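Local coordinates for protein uracil-DNA glycosylase (Nitratifractor salsuginis, PDB 5X3G) that is a uracil-DNA glycosylase with an alpha/beta fold built round a four-stranded parallel sheet flanked by helices, at residues A91-R96 against E154-F159. Sequence-based numbering, arbitrary orientation.
Sequences AFIDGR and ELRENF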
loop_
_atom_site.group_PDB
_atom_site.type_symbol
_atom_site.label_atom_id
_atom_site.label_comp_id
_atom_site.label_asym_id
_atom_site.label_seq_id
_atom_site.Cartn_x
_atom_site.Cartn_y
_atom_site.Cartn_z
ATOM N N ALA A 91 0.302 -1.820 1.662
ATOM C CA ALA A 91 0.806 -0.517 2.059
ATOM C C ALA A 91 -0.363 0.415 2.356
ATOM O O ALA A 91 -1.432 0.319 1.746
ATOM C CB ALA A 91 1.692 0.075 0.961
ATOM N N PHE A 92 -0.164 1.285 3.347
ATOM C CA PHE A 92 -1.059 2.400 3.641
ATOM C C PHE A 92 -2.380 1.976 4.279
ATOM O O PHE A 92 -2.931 2.720 5.096
ATOM C CB PHE A 92 -1.332 3.214 2.372
ATOM C CG PHE A 92 -1.718 4.637 2.641
ATOM C CD1 PHE A 92 -1.049 5.368 3.609
ATOM C CD2 PHE A 92 -2.736 5.247 1.930
ATOM C CE1 PHE A 92 -1.391 6.676 3.868
ATOM C CE2 PHE A 92 -3.085 6.559 2.185
ATOM C CZ PHE A 92 -2.410 7.275 3.155
ATOM N N ILE A 93 -2.901 0.803 3.929
ATOM C CA ILE A 93 -4.200 0.367 4.435
ATOM C C ILE A 93 -4.026 -0.208 5.835
ATOM O O ILE A 93 -3.376 -1.243 6.018
ATOM C CB ILE A 93 -4.847 -0.663 3.501
ATOM C CG1 ILE A 93 -4.939 -0.113 2.082
ATOM C CG2 ILE A 93 -6.235 -1.020 3.998
ATOM C CD1 ILE A 93 -5.773 1.146 1.960
ATOM N N ASP A 94 -4.631 0.446 6.821
ATOM C CA ASP A 94 -4.541 0.014 8.210
ATOM C C ASP A 94 -5.716 -0.903 8.530
ATOM O O ASP A 94 -6.874 -0.471 8.507
ATOM C CB ASP A 94 -4.519 1.220 9.150
ATOM C CG ASP A 94 -4.149 0.846 10.575
ATOM O OD1 ASP A 94 -4.663 -0.169 11.087
ATOM O OD2 ASP A 94 -3.336 1.567 11.190
ATOM N N GLY A 95 -5.413 -2.159 8.854
ATOM C CA GLY A 95 -6.427 -3.159 9.136
ATOM C C GLY A 95 -7.245 -2.908 10.388
ATOM O O GLY A 95 -8.249 -3.598 10.589
ATOM N N ARG A 96 -6.838 -1.962 11.240
ATOM C CA ARG A 96 -7.682 -1.597 12.375
ATOM C C ARG A 96 -8.945 -0.883 11.925
ATOM O O ARG A 96 -9.996 -1.023 12.560
ATOM C CB ARG A 96 -6.927 -0.701 13.357
ATOM C CG ARG A 96 -5.968 -1.423 14.266
ATOM C CD ARG A 96 -5.386 -0.487 15.310
ATOM N NE ARG A 96 -6.429 0.093 16.149
ATOM C CZ ARG A 96 -6.960 -0.508 17.210
ATOM N NH1 ARG A 96 -6.544 -1.715 17.568
ATOM N NH2 ARG A 96 -7.907 0.097 17.914
ATOM N N GLU A 154 -13.409 -0.965 1.091
ATOM C CA GLU A 154 -13.817 -0.392 -0.189
ATOM C C GLU A 154 -12.839 0.669 -0.678
ATOM O O GLU A 154 -12.699 0.862 -1.891
ATOM C CB GLU A 154 -15.222 0.198 -0.070
ATOM C CG GLU A 154 -16.230 -0.735 0.577
ATOM C CD GLU A 154 -17.571 -0.072 0.804
ATOM O OE1 GLU A 154 -17.592 1.101 1.231
ATOM O OE2 GLU A 154 -18.608 -0.721 0.551
ATOM N N LEU A 155 -12.174 1.379 0.238
ATOM C CA LEU A 155 -11.114 2.295 -0.172
ATOM C C LEU A 155 -9.933 1.532 -0.758
ATOM O O LEU A 155 -9.371 1.933 -1.786
ATOM C CB LEU A 155 -10.671 3.153 1.015
ATOM C CG LEU A 155 -9.455 4.068 0.840
ATOM C CD1 LEU A 155 -9.655 5.008 -0.338
ATOM C CD2 LEU A 155 -9.184 4.859 2.113
ATOM N N ARG A 156 -9.542 0.428 -0.117
ATOM C CA ARG A 156 -8.535 -0.461 -0.694
ATOM C C ARG A 156 -8.956 -0.945 -2.080
ATOM O O ARG A 156 -8.183 -0.867 -3.048
ATOM C CB ARG A 156 -8.304 -1.634 0.264
ATOM C CG ARG A 156 -7.164 -2.576 -0.083
ATOM C CD ARG A 156 -7.659 -3.739 -0.927
ATOM N NE ARG A 156 -8.476 -4.664 -0.144
ATOM C CZ ARG A 156 -9.218 -5.633 -0.670
ATOM N NH1 ARG A 156 -9.933 -6.425 0.118
ATOM N NH2 ARG A 156 -9.244 -5.810 -1.984
ATOM N N GLU A 157 -10.192 -1.439 -2.191
ATOM C CA GLU A 157 -10.702 -1.918 -3.472
ATOM C C GLU A 157 -10.677 -0.821 -4.527
ATOM O O GLU A 157 -10.421 -1.091 -5.704
ATOM C CB GLU A 157 -12.124 -2.455 -3.301
ATOM C CG GLU A 157 -12.213 -3.759 -2.530
ATOM C CD GLU A 157 -13.645 -4.155 -2.224
ATOM O OE1 GLU A 157 -14.525 -3.268 -2.221
ATOM O OE2 GLU A 157 -13.892 -5.356 -1.987
ATOM N N ASN A 158 -10.943 0.424 -4.126
ATOM C CA ASN A 158 -10.908 1.528 -5.080
ATOM C C ASN A 158 -9.481 1.875 -5.486
ATOM O O ASN A 158 -9.248 2.265 -6.636
ATOM C CB ASN A 158 -11.608 2.757 -4.501
ATOM C CG ASN A 158 -13.115 2.604 -4.454
ATOM O OD1 ASN A 158 -13.682 1.689 -5.057
ATOM N ND2 ASN A 158 -13.774 3.515 -3.749
ATOM N N PHE A 159 -8.522 1.767 -4.561
ATOM C CA PHE A 159 -7.118 1.834 -4.952
ATOM C C PHE A 159 -6.824 0.833 -6.058
ATOM O O PHE A 159 -6.197 1.166 -7.071
ATOM C CB PHE A 159 -6.206 1.559 -3.757
ATOM C CG PHE A 159 -5.838 2.777 -2.966
ATOM C CD1 PHE A 159 -5.080 3.788 -3.533
ATOM C CD2 PHE A 159 -6.216 2.892 -1.640
ATOM C CE1 PHE A 159 -4.729 4.903 -2.797
ATOM C CE2 PHE A 159 -5.868 4.000 -0.900
ATOM C CZ PHE A 159 -5.121 5.010 -1.479
#
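I93 and R156 are the nearest CA pair, 6.8 Å apart, where the irregular segment 91-96 passes helix 152-161. No hydrogen bond joins the segments, and only about 168 Å² is buried, both sides summed, so the contact rests on the apolar side chains of F92, I93 and F159 and the aliphatic CB and CG of R156. I93 is its centre. With CG1 anti to the carbonyl carbon (chi1 -55°), its longer branch reaches the helix. CG1 of I93 lies 4.0 Å from CG of R156. CD1 of I93 lies 4.0 Å from CD2 of F159, meeting that ring obliquely and about as close to CE2. I93 thus touches two residues three apart, R156 and F159. R156 contributes CB and CG, crossing I93 at about a right angle; bends at chi2 (-92°) and chi3 then lead its guanidinium away to a salt bridge with E160 on the same helix. The second aromatic, F92, directs its CD2 edge at CZ of F159, 4.2 Å away and near the plane of the F92 ring. The F92 ring also packs edge-to-face with F119 of helix 114-126. Farther along the loop, D94 closes an Asx turn with N of R96 and salt-bridges R83. The chemistry thus divides: the charged groups of the loop find partners away from this helix, whereas its attachment to helix 152-161 is apolar, and both I93, through L166, and F159, through V164, also pack on strand 164-168, an outermost strand of the parallel sheet.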